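Local coordinates for CopC (Methylosinus trichosporium OB3b, PDB 5ICU), which binds copper(II) and is probably a periplasmic copper-binding protein, with a cupredoxin-like fold, that takes part in copper homeostasis, at residues A16-L21 against A65-V70; K23-G28 against P58-L63; S35-L40 against E49-Q54; G71-K76 against Y91-D96. All coordinates share one frame; numbering follows the deposited sequence. Where two conformers were deposited one is given.

Interaction 1: A16-L21 against A65-V70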
loop_
_atom_site.group_PDB
_atom_site.type_symbol
_atom_site.label_atom_id
_atom_site.label_comp_id
_atom_site.label_asym_id
_atom_site.label_seq_id
_atom_site.Cartn_x
_atom_site.Cartn_y
_atom_site.Cartn_z
ATOM N N ALA A 16 8.551 6.571 11.385
ATOM C CA ALA A 16 8.583 7.010 12.778
ATOM C C ALA A 16 7.221 7.117 13.405
ATOM O O ALA A 16 7.110 7.319 14.622
ATOM C CB ALA A 16 9.275 8.356 12.826
ATOM N N ALA A 17 6.184 7.056 12.583
ATOM C CA ALA A 17 4.817 7.141 13.035
ATOM C C ALA A 17 3.920 6.454 12.033
ATOM O O ALA A 17 4.357 6.169 10.917
ATOM C CB ALA A 17 4.410 8.582 13.179
ATOM N N SER A 18 2.671 6.203 12.415
ATOM C CA SER A 18 1.748 5.508 11.531
ATOM C C SER A 18 1.568 6.337 10.251
ATOM O O SER A 18 1.316 7.524 10.343
ATOM C CB SER A 18 0.396 5.367 12.216
ATOM O OG SER A 18 -0.460 4.581 11.402
ATOM N N PRO A 19 1.680 5.700 9.070
ATOM C CA PRO A 19 1.486 6.456 7.814
ATOM C C PRO A 19 0.015 6.797 7.620
ATOM O O PRO A 19 -0.830 5.930 7.800
ATOM C CB PRO A 19 1.971 5.466 6.755
ATOM C CG PRO A 19 1.681 4.144 7.328
ATOM C CD PRO A 19 1.939 4.270 8.807
ATOM N N LYS A 20 -0.300 8.004 7.209
ATOM C CA LYS A 20 -1.701 8.352 6.977
ATOM C C LYS A 20 -2.266 7.588 5.778
ATOM O O LYS A 20 -3.432 7.199 5.759
ATOM C CB LYS A 20 -1.826 9.831 6.754
ATOM C CG LYS A 20 -1.439 10.637 7.989
ATOM C CD LYS A 20 -1.760 12.106 7.786
ATOM C CE LYS A 20 -1.364 12.935 9.007
ATOM N NZ LYS A 20 -2.139 14.201 9.130
ATOM N N LEU A 21 -1.418 7.330 4.807
ATOM C CA LEU A 21 -1.820 6.498 3.700
ATOM C C LEU A 21 -0.660 5.765 3.115
ATOM O O LEU A 21 0.517 6.045 3.409
ATOM C CB LEU A 21 -2.622 7.262 2.669
ATOM C CG LEU A 21 -1.969 8.483 2.142
ATOM C CD1 LEU A 21 -0.840 8.114 1.255
ATOM C CD2 LEU A 21 -2.889 9.411 1.345
ATOM N N ALA A 65 -4.965 4.619 5.646
ATOM C CA ALA A 65 -4.726 3.648 6.720
ATOM C C ALA A 65 -5.381 4.130 8.003
ATOM O O ALA A 65 -5.298 5.299 8.334
ATOM C CB ALA A 65 -3.246 3.450 6.946
ATOM N N PRO A 66 -5.918 3.213 8.785
ATOM C CA PRO A 66 -6.211 3.566 10.192
ATOM C C PRO A 66 -4.919 3.706 10.957
ATOM O O PRO A 66 -3.829 3.469 10.441
ATOM C CB PRO A 66 -6.972 2.343 10.699
ATOM C CG PRO A 66 -6.347 1.222 9.926
ATOM C CD PRO A 66 -6.014 1.756 8.552
ATOM N N GLU A 67 -4.999 4.161 12.193
ATOM C CA GLU A 67 -3.875 4.256 13.060
ATOM C C GLU A 67 -3.277 2.905 13.294
ATOM O O GLU A 67 -3.984 1.999 13.763
ATOM C CB GLU A 67 -4.302 4.896 14.392
ATOM C CG GLU A 67 -3.178 5.089 15.386
ATOM C CD GLU A 67 -2.113 6.095 14.970
ATOM O OE1 GLU A 67 -2.329 6.858 14.027
ATOM O OE2 GLU A 67 -1.060 6.181 15.663
ATOM N N LEU A 68 -2.020 2.762 12.913
ATOM C CA LEU A 68 -1.287 1.517 13.031
ATOM C C LEU A 68 -0.413 1.486 14.275
ATOM O O LEU A 68 0.449 2.339 14.450
ATOM C CB LEU A 68 -0.405 1.296 11.808
ATOM C CG LEU A 68 -1.089 1.249 10.426
ATOM C CD1 LEU A 68 -0.062 0.902 9.391
ATOM C CD2 LEU A 68 -2.240 0.276 10.385
ATOM N N ALA A 69 -0.598 0.433 15.073
ATOM C CA ALA A 69 0.244 0.147 16.196
ATOM C C ALA A 69 1.680 -0.069 15.767
ATOM O O ALA A 69 1.951 -0.493 14.642
ATOM C CB ALA A 69 -0.284 -1.075 16.921
ATOM N N VAL A 70 2.623 0.216 16.625
ATOM C CA VAL A 70 4.012 -0.074 16.413
ATOM C C VAL A 70 4.160 -1.562 16.071
ATOM O O VAL A 70 3.540 -2.424 16.710
ATOM C CB VAL A 70 4.835 0.341 17.682
ATOM C CG1 VAL A 70 6.208 -0.245 17.661
ATOM C CG2 VAL A 70 4.870 1.843 17.829
HETATM O O HOH W 1 -2.419 5.791 10.003
HETATM O O HOH W 2 1.835 6.765 15.140
HETATM O O HOH W 3 -5.428 7.637 7.332
#
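Ser18 OG is gripped by two partners: the backbone N of Leu68 donates to it over 2.8 Å, with an N-H...O angle of 160°, and water 1 is hydrogen-bonded to it as well. With OG turned opposite the backbone N (chi1 -175°), the hydroxyl reaches across to the other loop, where a small polar residue can receive the amide of Leu68. Were the hydroxyl lost, as with an alanine here, the Leu68 N-H would probably be left without its acceptor and water 1 with one partner fewer. Water 1 also lies 2.7 Å from Pro19 O and 2.8 Å from Pro66 O, so it bridges carbonyls of both loops.

Two further waters extend this network. Water 2 accepts from Ser18 N and donates to Glu67 OE2, whose chain bends at chi2 (66°) and brings the carboxylate back alongside Ser18 CB. Water 3 donates to both Lys20 O and Ala65 O. Lys20 O also accepts directly from Ala65 N over 3.0 Å, the donor standing above the carbonyl plane.

Apolar contact is modest. Pro19 CD meets Leu68 CD1 at 4.0 Å, the two side chains crossing at about a right angle, and both also touch Phe93. The methyl of Ala65, which points toward the other loop, lies 3.6 Å from Pro19 O. Neither loop pairs as regular strand here, so a serine hydroxyl, one direct backbone bond and three waters do the work that a ladder of amide bonds does in a sheet, joining the two loops at the protein surface.

Interaction 2: K23-G28 against P58-L63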
loop_
_atom_site.group_PDB
_atom_site.type_symbol
_atom_site.label_atom_id
_atom_site.label_comp_id
_atom_site.label_asym_id
_atom_site.label_seq_id
_atom_site.Cartn_x
_atom_site.Cartn_y
_atom_site.Cartn_z
ATOM N N LYS A 23 0.805 4.943 -0.553
ATOM C CA LYS A 23 0.798 5.474 -1.915
ATOM C C LYS A 23 1.593 4.568 -2.800
ATOM O O LYS A 23 2.778 4.317 -2.539
ATOM C CB LYS A 23 1.447 6.865 -1.977
ATOM C CG LYS A 23 0.834 7.873 -1.073
ATOM C CD LYS A 23 1.345 9.292 -1.263
ATOM C CE LYS A 23 1.594 10.065 0.021
ATOM N NZ LYS A 23 1.169 11.495 -0.097
ATOM N N LEU A 24 0.993 4.085 -3.882
ATOM C CA LEU A 24 1.687 3.231 -4.838
ATOM C C LEU A 24 1.687 3.862 -6.204
ATOM O O LEU A 24 0.674 4.432 -6.612
ATOM C CB LEU A 24 0.965 1.885 -4.905
ATOM C CG LEU A 24 0.766 1.090 -3.618
ATOM C CD1 LEU A 24 0.112 -0.250 -3.923
ATOM C CD2 LEU A 24 2.055 0.847 -2.882
ATOM N N ARG A 25 2.803 3.764 -6.924
ATOM C CA ARG A 25 2.902 4.247 -8.304
ATOM C C ARG A 25 3.402 3.110 -9.153
ATOM O O ARG A 25 4.324 2.361 -8.764
ATOM C CB ARG A 25 3.846 5.453 -8.393
ATOM C CG ARG A 25 4.012 5.979 -9.791
ATOM C CD ARG A 25 4.586 7.373 -9.846
ATOM N NE ARG A 25 5.928 7.434 -9.305
ATOM C CZ ARG A 25 7.055 7.164 -9.986
ATOM N NH1 ARG A 25 7.022 6.807 -11.272
ATOM N NH2 ARG A 25 8.240 7.280 -9.379
ATOM N N PHE A 26 2.779 2.961 -10.322
ATOM C CA PHE A 26 2.993 1.852 -11.241
ATOM C C PHE A 26 3.624 2.351 -12.530
ATOM O O PHE A 26 3.589 3.545 -12.834
ATOM C CB PHE A 26 1.682 1.099 -11.474
ATOM C CG PHE A 26 1.083 0.539 -10.219
ATOM C CD1 PHE A 26 0.262 1.307 -9.417
ATOM C CD2 PHE A 26 1.392 -0.734 -9.800
ATOM C CE1 PHE A 26 -0.251 0.811 -8.225
ATOM C CE2 PHE A 26 0.899 -1.223 -8.617
ATOM C CZ PHE A 26 0.088 -0.438 -7.823
ATOM N N GLY A 27 4.130 1.416 -13.322
ATOM C CA GLY A 27 4.739 1.730 -14.594
ATOM C C GLY A 27 3.805 1.990 -15.742
ATOM O O GLY A 27 4.262 2.367 -16.848
ATOM N N GLY A 28 2.525 1.784 -15.530
ATOM C CA GLY A 28 1.476 2.046 -16.527
ATOM C C GLY A 28 0.211 2.300 -15.742
ATOM O O GLY A 28 0.177 2.250 -14.489
ATOM N N PRO A 58 -3.343 8.273 -13.714
ATOM C CA PRO A 58 -3.769 6.873 -13.897
ATOM C C PRO A 58 -2.803 5.838 -13.321
ATOM O O PRO A 58 -3.191 4.689 -13.074
ATOM C CB PRO A 58 -3.807 6.714 -15.427
ATOM C CG PRO A 58 -3.033 7.847 -16.002
ATOM C CD PRO A 58 -3.124 8.965 -15.018
ATOM N N ARG A 59 -1.550 6.233 -13.100
ATOM C CA ARG A 59 -0.533 5.293 -12.643
ATOM C C ARG A 59 -0.463 5.201 -11.122
ATOM O O ARG A 59 0.394 4.486 -10.608
ATOM C CB ARG A 59 0.844 5.664 -13.185
ATOM C CG ARG A 59 0.873 5.743 -14.677
ATOM C CD ARG A 59 2.287 5.833 -15.207
ATOM N NE ARG A 59 2.277 5.809 -16.641
ATOM C CZ ARG A 59 3.355 5.830 -17.415
ATOM N NH1 ARG A 59 4.577 5.867 -16.877
ATOM N NH2 ARG A 59 3.184 5.792 -18.741
ATOM N N GLU A 60 -1.312 5.912 -10.383
ATOM C CA GLU A 60 -1.195 5.969 -8.918
ATOM C C GLU A 60 -2.405 5.443 -8.207
ATOM O O GLU A 60 -3.505 5.602 -8.685
ATOM C CB GLU A 60 -0.889 7.404 -8.466
ATOM C CG GLU A 60 0.440 7.855 -9.033
ATOM C CD GLU A 60 0.868 9.247 -8.659
ATOM O OE1 GLU A 60 0.313 9.844 -7.713
ATOM O OE2 GLU A 60 1.803 9.751 -9.321
ATOM N N LEU A 61 -2.185 4.845 -7.046
ATOM C CA LEU A 61 -3.276 4.457 -6.156
ATOM C C LEU A 61 -2.912 4.861 -4.772
ATOM O O LEU A 61 -1.726 4.825 -4.389
ATOM C CB LEU A 61 -3.525 2.951 -6.160
ATOM C CG LEU A 61 -4.067 2.338 -7.437
ATOM C CD1 LEU A 61 -4.067 0.855 -7.263
ATOM C CD2 LEU A 61 -5.448 2.876 -7.782
ATOM N N THR A 62 -3.931 5.137 -3.959
ATOM C CA THR A 62 -3.706 5.339 -2.514
ATOM C C THR A 62 -4.680 4.522 -1.675
ATOM O O THR A 62 -5.763 4.108 -2.157
ATOM C CB THR A 62 -3.804 6.816 -2.104
ATOM O OG1 THR A 62 -5.126 7.285 -2.324
ATOM C CG2 THR A 62 -2.806 7.700 -2.824
ATOM N N LEU A 63 -4.264 4.236 -0.431
ATOM C CA LEU A 63 -5.133 3.580 0.540
ATOM C C LEU A 63 -4.997 4.364 1.851
ATOM O O LEU A 63 -3.884 4.475 2.378
ATOM C CB LEU A 63 -4.694 2.134 0.736
ATOM C CG LEU A 63 -5.445 1.380 1.860
ATOM C CD1 LEU A 63 -6.924 1.311 1.569
ATOM C CD2 LEU A 63 -4.796 0.031 2.012
#
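Arg59 opens the contact: its carbonyl O accepts from Phe26 N over 2.8 Å, and the same oxygen lies in the plane of the Phe26 ring, at its edge, 3.4 Å from CD1. The Arg59 side chain, extended from CG to NE, runs along the turn after Phe26, with Gly27 O over one face of its guanidinium group, 3.5 Å from NH1. Gly28 CA lies against that face too.

Glu60 stands beside Arg25, both pointing the same way from the sheet. Their meeting is aliphatic to polar, Glu60 OE2 reaching Arg25 CD at 3.7 Å, while the charged ends stay apart; Arg25 has a long, weak ion pair with Asp6.

Leu61 forms two backbone bonds with Leu24, N to O and O to N, each 2.9 Å. Its CD1 approaches Phe26 CE1 at 3.9 Å on the inward face, which Leu24 shares. Thr62, a branched residue suited to strand, sets CG2 beside Lys23 CG at 4.0 Å.

The chemistry thus divides by face: Leu24, Leu61 and Phe26 supply apolar side chains to the core, whereas Lys23, Arg25, Glu60 and Thr62 carry polar or charged groups, touching through their stems on the more exposed face.

Interaction 3: S35-L40 against E49-Q54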
loop_
_atom_site.group_PDB
_atom_site.type_symbol
_atom_site.label_atom_id
_atom_site.label_comp_id
_atom_site.label_asym_id
_atom_site.label_seq_id
_atom_site.Cartn_x
_atom_site.Cartn_y
_atom_site.Cartn_z
ATOM N N SER A 35 -8.947 -2.469 -8.554
ATOM C CA SER A 35 -7.629 -2.670 -7.901
ATOM C C SER A 35 -7.823 -2.767 -6.399
ATOM O O SER A 35 -8.710 -2.137 -5.833
ATOM C CB SER A 35 -6.690 -1.535 -8.291
ATOM O OG SER A 35 -6.409 -1.609 -9.684
ATOM N N SER A 36 -6.937 -3.496 -5.748
ATOM C CA SER A 36 -7.037 -3.780 -4.328
ATOM C C SER A 36 -5.663 -3.589 -3.681
ATOM O O SER A 36 -4.648 -4.044 -4.222
ATOM C CB SER A 36 -7.486 -5.203 -4.102
ATOM O OG SER A 36 -7.557 -5.528 -2.729
ATOM N N ILE A 37 -5.645 -2.904 -2.534
ATOM C CA ILE A 37 -4.475 -2.795 -1.676
ATOM C C ILE A 37 -4.965 -3.235 -0.305
ATOM O O ILE A 37 -6.025 -2.797 0.151
ATOM C CB ILE A 37 -3.920 -1.354 -1.595
ATOM C CG1 ILE A 37 -3.716 -0.757 -2.983
ATOM C CG2 ILE A 37 -2.625 -1.350 -0.800
ATOM C CD1 ILE A 37 -3.434 0.725 -2.993
ATOM N N SER A 38 -4.136 -4.023 0.364
ATOM C CA SER A 38 -4.436 -4.475 1.718
ATOM C C SER A 38 -3.236 -4.261 2.618
ATOM O O SER A 38 -2.100 -4.400 2.195
ATOM C CB SER A 38 -4.742 -5.972 1.775
ATOM O OG SER A 38 -5.854 -6.291 0.964
ATOM N N ILE A 39 -3.483 -3.936 3.885
ATOM C CA ILE A 39 -2.454 -3.965 4.913
ATOM C C ILE A 39 -2.735 -5.101 5.837
ATOM O O ILE A 39 -3.856 -5.240 6.351
ATOM C CB ILE A 39 -2.441 -2.637 5.711
ATOM C CG1 ILE A 39 -2.182 -1.438 4.779
ATOM C CG2 ILE A 39 -1.422 -2.689 6.843
ATOM C CD1 ILE A 39 -2.284 -0.098 5.463
ATOM N N LEU A 40 -1.712 -5.922 6.054
ATOM C CA LEU A 40 -1.742 -7.076 6.979
ATOM C C LEU A 40 -0.860 -6.770 8.154
ATOM O O LEU A 40 0.185 -6.180 7.996
ATOM C CB LEU A 40 -1.217 -8.358 6.294
ATOM C CG LEU A 40 -1.836 -8.739 4.983
ATOM C CD1 LEU A 40 -1.201 -10.045 4.502
ATOM C CD2 LEU A 40 -3.352 -8.836 5.039
ATOM N N GLU A 49 -8.509 -2.902 3.700
ATOM C CA GLU A 49 -8.409 -3.107 2.248
ATOM C C GLU A 49 -9.090 -1.958 1.545
ATOM O O GLU A 49 -10.088 -1.427 2.021
ATOM C CB GLU A 49 -9.084 -4.439 1.841
ATOM C CG GLU A 49 -8.913 -4.806 0.369
ATOM C CD GLU A 49 -9.848 -4.106 -0.612
ATOM O OE1 GLU A 49 -10.933 -3.604 -0.228
ATOM O OE2 GLU A 49 -9.488 -3.988 -1.808
ATOM N N GLY A 50 -8.561 -1.581 0.398
ATOM C CA GLY A 50 -9.252 -0.643 -0.489
ATOM C C GLY A 50 -8.344 -0.105 -1.557
ATOM O O GLY A 50 -7.274 -0.684 -1.789
ATOM N N ALA A 51 -8.749 0.960 -2.248
ATOM C CA ALA A 51 -7.931 1.618 -3.269
ATOM C C ALA A 51 -8.672 2.822 -3.784
ATOM O O ALA A 51 -9.878 2.763 -4.037
ATOM C CB ALA A 51 -7.618 0.674 -4.430
ATOM N N LYS A 52 -7.959 3.937 -3.912
ATOM C CA LYS A 52 -8.567 5.075 -4.609
ATOM C C LYS A 52 -7.562 5.671 -5.557
ATOM O O LYS A 52 -6.360 5.429 -5.445
ATOM C CB LYS A 52 -9.195 6.094 -3.666
ATOM C CG LYS A 52 -8.293 6.767 -2.748
ATOM C CD LYS A 52 -9.021 7.888 -1.987
ATOM C CE LYS A 52 -9.977 7.387 -0.919
ATOM N NZ LYS A 52 -10.832 8.516 -0.398
ATOM N N GLY A 53 -8.090 6.343 -6.558
ATOM C CA GLY A 53 -7.251 7.051 -7.524
ATOM C C GLY A 53 -7.925 8.287 -8.045
ATOM O O GLY A 53 -9.077 8.552 -7.752
ATOM N N GLN A 54 -7.197 9.016 -8.867
ATOM C CA GLN A 54 -7.669 10.239 -9.521
ATOM C C GLN A 54 -7.456 10.033 -11.002
ATOM O O GLN A 54 -6.402 9.537 -11.422
ATOM C CB GLN A 54 -6.858 11.463 -9.044
ATOM C CG GLN A 54 -6.838 11.717 -7.542
ATOM C CD GLN A 54 -6.165 13.034 -7.178
ATOM O OE1 GLN A 54 -5.584 13.733 -8.032
ATOM N NE2 GLN A 54 -6.263 13.406 -5.888
HETATM O O HOH W 4 -10.865 -3.202 -4.060
#
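Ile37 and Gly50 form an antiparallel hydrogen-bonded pair: Gly50 N donates to Ile37 O over 2.8 Å, and Ile37 N to Gly50 O over 2.9 Å. Among side chains, Ser36 OG donates to Glu49 OE2 over 2.6 Å, on the anti lone pair of OE2, the one away from the other carboxylate oxygen. The bend of Glu49 at chi2 (-80°) swings its carboxylate over to Ser36. Water 4 donates to OE2 as well as to Ser35 O, so this oxygen is held from two sources. Replacing Ser36 with an alanine removes the hydroxyl, and the Glu49 carboxylate would probably lose its direct partner, keep water 4, and be freer to turn.

Packing contacts complete the pairing. Ser38 OG lies 3.5 Å from Glu49 CG, the short serine lying beside the glutamate stem. Ala51, past the strand, brings its methyl to Ser35 O at 3.3 Å and loosely to Ile37 CG1 at 4.4 Å. Gly50 has an extended backbone (phi 166°) that suits glycine.

The pair belongs to the hairpin of strands 36-40 and 46-50, the latter at the edge of its sheet. Strand 71-80 flanks 36-40 on its other side, while Ile37 faces Leu24 of strand 21-26 and Leu61 and Leu63 of strand 60-64.

Interaction 4: G71-K76 against Y91-D96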
loop_
_atom_site.group_PDB
_atom_site.type_symbol
_atom_site.label_atom_id
_atom_site.label_comp_id
_atom_site.label_asym_id
_atom_site.label_seq_id
_atom_site.Cartn_x
_atom_site.Cartn_y
_atom_site.Cartn_z
ATOM N N GLY A 71 4.982 -1.829 15.069
ATOM C CA GLY A 71 5.286 -3.165 14.611
ATOM C C GLY A 71 5.393 -3.225 13.094
ATOM O O GLY A 71 5.420 -2.211 12.397
ATOM N N SER A 72 5.498 -4.456 12.601
ATOM C CA SER A 72 5.699 -4.679 11.175
ATOM C C SER A 72 4.378 -5.022 10.481
ATOM O O SER A 72 3.447 -5.588 11.078
ATOM C CB SER A 72 6.708 -5.783 10.951
ATOM O OG SER A 72 6.143 -7.045 11.227
ATOM N N TYR A 73 4.315 -4.604 9.214
ATOM C CA TYR A 73 3.148 -4.762 8.345
ATOM C C TYR A 73 3.563 -5.194 6.968
ATOM O O TYR A 73 4.670 -4.934 6.533
ATOM C CB TYR A 73 2.361 -3.431 8.255
ATOM C CG TYR A 73 1.777 -2.996 9.574
ATOM C CD1 TYR A 73 2.537 -2.241 10.460
ATOM C CD2 TYR A 73 0.523 -3.385 9.964
ATOM C CE1 TYR A 73 2.047 -1.902 11.699
ATOM C CE2 TYR A 73 0.025 -3.055 11.212
ATOM C CZ TYR A 73 0.789 -2.306 12.069
ATOM O OH TYR A 73 0.274 -1.981 13.325
ATOM N N VAL A 74 2.636 -5.826 6.270
ATOM C CA VAL A 74 2.797 -6.106 4.859
ATOM C C VAL A 74 1.704 -5.412 4.110
ATOM O O VAL A 74 0.529 -5.498 4.461
ATOM C CB VAL A 74 2.831 -7.632 4.596
ATOM C CG1 VAL A 74 2.577 -7.968 3.133
ATOM C CG2 VAL A 74 4.188 -8.184 5.027
ATOM N N VAL A 75 2.121 -4.724 3.045
ATOM C CA VAL A 75 1.233 -4.178 2.057
ATOM C C VAL A 75 1.187 -5.181 0.948
ATOM O O VAL A 75 2.238 -5.519 0.398
ATOM C CB VAL A 75 1.779 -2.840 1.515
ATOM C CG1 VAL A 75 0.897 -2.378 0.362
ATOM C CG2 VAL A 75 1.855 -1.785 2.619
ATOM N N LYS A 76 -0.016 -5.626 0.586
ATOM C CA LYS A 76 -0.163 -6.428 -0.630
ATOM C C LYS A 76 -1.082 -5.716 -1.573
ATOM O O LYS A 76 -1.912 -4.927 -1.161
ATOM C CB LYS A 76 -0.620 -7.852 -0.339
ATOM C CG LYS A 76 -2.003 -8.026 0.237
ATOM C CD LYS A 76 -2.372 -9.494 0.460
ATOM C CE LYS A 76 -3.844 -9.692 0.810
ATOM N NZ LYS A 76 -4.186 -11.132 1.047
ATOM N N TYR A 91 4.974 -6.086 -0.056
ATOM C CA TYR A 91 6.219 -5.715 0.628
ATOM C C TYR A 91 5.959 -5.410 2.084
ATOM O O TYR A 91 4.822 -5.201 2.456
ATOM C CB TYR A 91 6.888 -4.521 -0.066
ATOM C CG TYR A 91 6.071 -3.221 -0.003
ATOM C CD1 TYR A 91 6.186 -2.345 1.085
ATOM C CD2 TYR A 91 5.194 -2.838 -1.024
ATOM C CE1 TYR A 91 5.421 -1.177 1.146
ATOM C CE2 TYR A 91 4.460 -1.689 -0.966
ATOM C CZ TYR A 91 4.584 -0.840 0.115
ATOM O OH TYR A 91 3.867 0.334 0.169
ATOM N N GLU A 92 7.018 -5.384 2.880
ATOM C CA GLU A 92 6.915 -5.156 4.308
ATOM C C GLU A 92 7.389 -3.755 4.652
ATOM O O GLU A 92 8.241 -3.195 3.970
ATOM C CB GLU A 92 7.743 -6.205 5.045
ATOM C CG GLU A 92 7.708 -6.171 6.566
ATOM C CD GLU A 92 8.829 -5.402 7.244
ATOM O OE1 GLU A 92 9.889 -5.123 6.641
ATOM O OE2 GLU A 92 8.653 -5.068 8.424
ATOM N N PHE A 93 6.833 -3.195 5.725
ATOM C CA PHE A 93 7.406 -1.976 6.343
ATOM C C PHE A 93 7.153 -2.053 7.829
ATOM O O PHE A 93 6.345 -2.829 8.273
ATOM C CB PHE A 93 6.874 -0.684 5.734
ATOM C CG PHE A 93 5.470 -0.358 6.120
ATOM C CD1 PHE A 93 4.413 -0.869 5.429
ATOM C CD2 PHE A 93 5.203 0.488 7.209
ATOM C CE1 PHE A 93 3.118 -0.560 5.778
ATOM C CE2 PHE A 93 3.920 0.794 7.565
ATOM C CZ PHE A 93 2.856 0.280 6.864
ATOM N N THR A 94 7.887 -1.233 8.584
ATOM C CA THR A 94 7.781 -1.222 10.043
ATOM C C THR A 94 7.459 0.159 10.554
ATOM O O THR A 94 8.032 1.150 10.090
ATOM C CB THR A 94 9.091 -1.712 10.674
ATOM O OG1 THR A 94 9.367 -3.062 10.251
ATOM C CG2 THR A 94 8.957 -1.709 12.194
ATOM N N VAL A 95 6.489 0.201 11.472
ATOM C CA VAL A 95 6.174 1.416 12.255
ATOM C C VAL A 95 6.986 1.322 13.524
ATOM O O VAL A 95 6.769 0.450 14.343
ATOM C CB VAL A 95 4.674 1.506 12.563
ATOM C CG1 VAL A 95 4.361 2.739 13.387
ATOM C CG2 VAL A 95 3.861 1.525 11.260
ATOM N N ASP A 96 7.960 2.212 13.636
ATOM C CA ASP A 96 8.762 2.341 14.862
ATOM C C ASP A 96 8.045 3.189 15.920
ATOM O O ASP A 96 7.249 4.037 15.592
ATOM C CB ASP A 96 10.079 3.068 14.553
ATOM C CG ASP A 96 11.052 2.316 13.687
ATOM O OD1 ASP A 96 10.949 1.093 13.604
ATOM O OD2 ASP A 96 11.952 3.003 13.138
#
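Val75 packs its CB over one face of the Tyr91 ring, 3.9 Å from the ring centroid, a CH-pi contact on the buried side. Its CG2 then meets the edge of the next ring, reaching Phe93 CE1 at 3.6 Å. Both Tyr91 and Phe93 place CG between the backbone N and carbonyl carbon (chi1 65° and 73°), a setting that swings their rings toward strand 71-76. Tyr73 CB sits over the Phe93 face, 4.2 Å from its centroid; the Tyr73 and Phe93 rings are nearly parallel but slid apart, with little overlap. Tyr73 CE1 also touches Val95 CG2 at 3.9 Å. Valines and aromatics suit this face because broad rings and branched methyls fill it, while the tyrosine hydroxyls find partners beyond the strands: Tyr73 OH with Ala69 O and Tyr91 OH, weakly, with Pro9 O.

The other face is mixed and partly exposed. Glu92, bent at chi2, lies with OE2 3.3 Å from Ser72 CB, and Thr94 OG1 donates to that same OE2 over 2.8 Å, steadying the carboxylate. Val74 CG2 merely brushes Glu92 CB.

Six backbone bonds, paired at Gly71-Val95, Tyr73-Phe93 and Val75-Tyr91, zip the strands together. Gly71 adopts a phi of 141°, where a side chain would strike the preceding carbonyl. This antiparallel beta hairpin, one face apolar, the other more polar, is typical of a beta sandwich such as the cupredoxin-like fold of CopC.

Overall arrangement
Interactions 2, 3 and 4 are strand pairings, partly buried, each with an inward apolar face and a more exposed one; interaction 1 is a surface contact between two loops, the most water-mediated of the four. Interaction 2 belongs to the three-stranded sheet; interactions 3 and 4 share the other sheet, where Ser38 N and Leu40 N approach Lys76 O and Val74 O as probable hydrogen bonds. The sheets meet largely through apolar side chains, Leu63 against Ile37, while Leu24 CD2 packs against Tyr91 OH. Interaction 4 is richest in aromatic packing and interaction 3 in small polar groups near a sheet edge. Interaction 1 joins the interior through Leu68, which touches Phe93 of interaction 4.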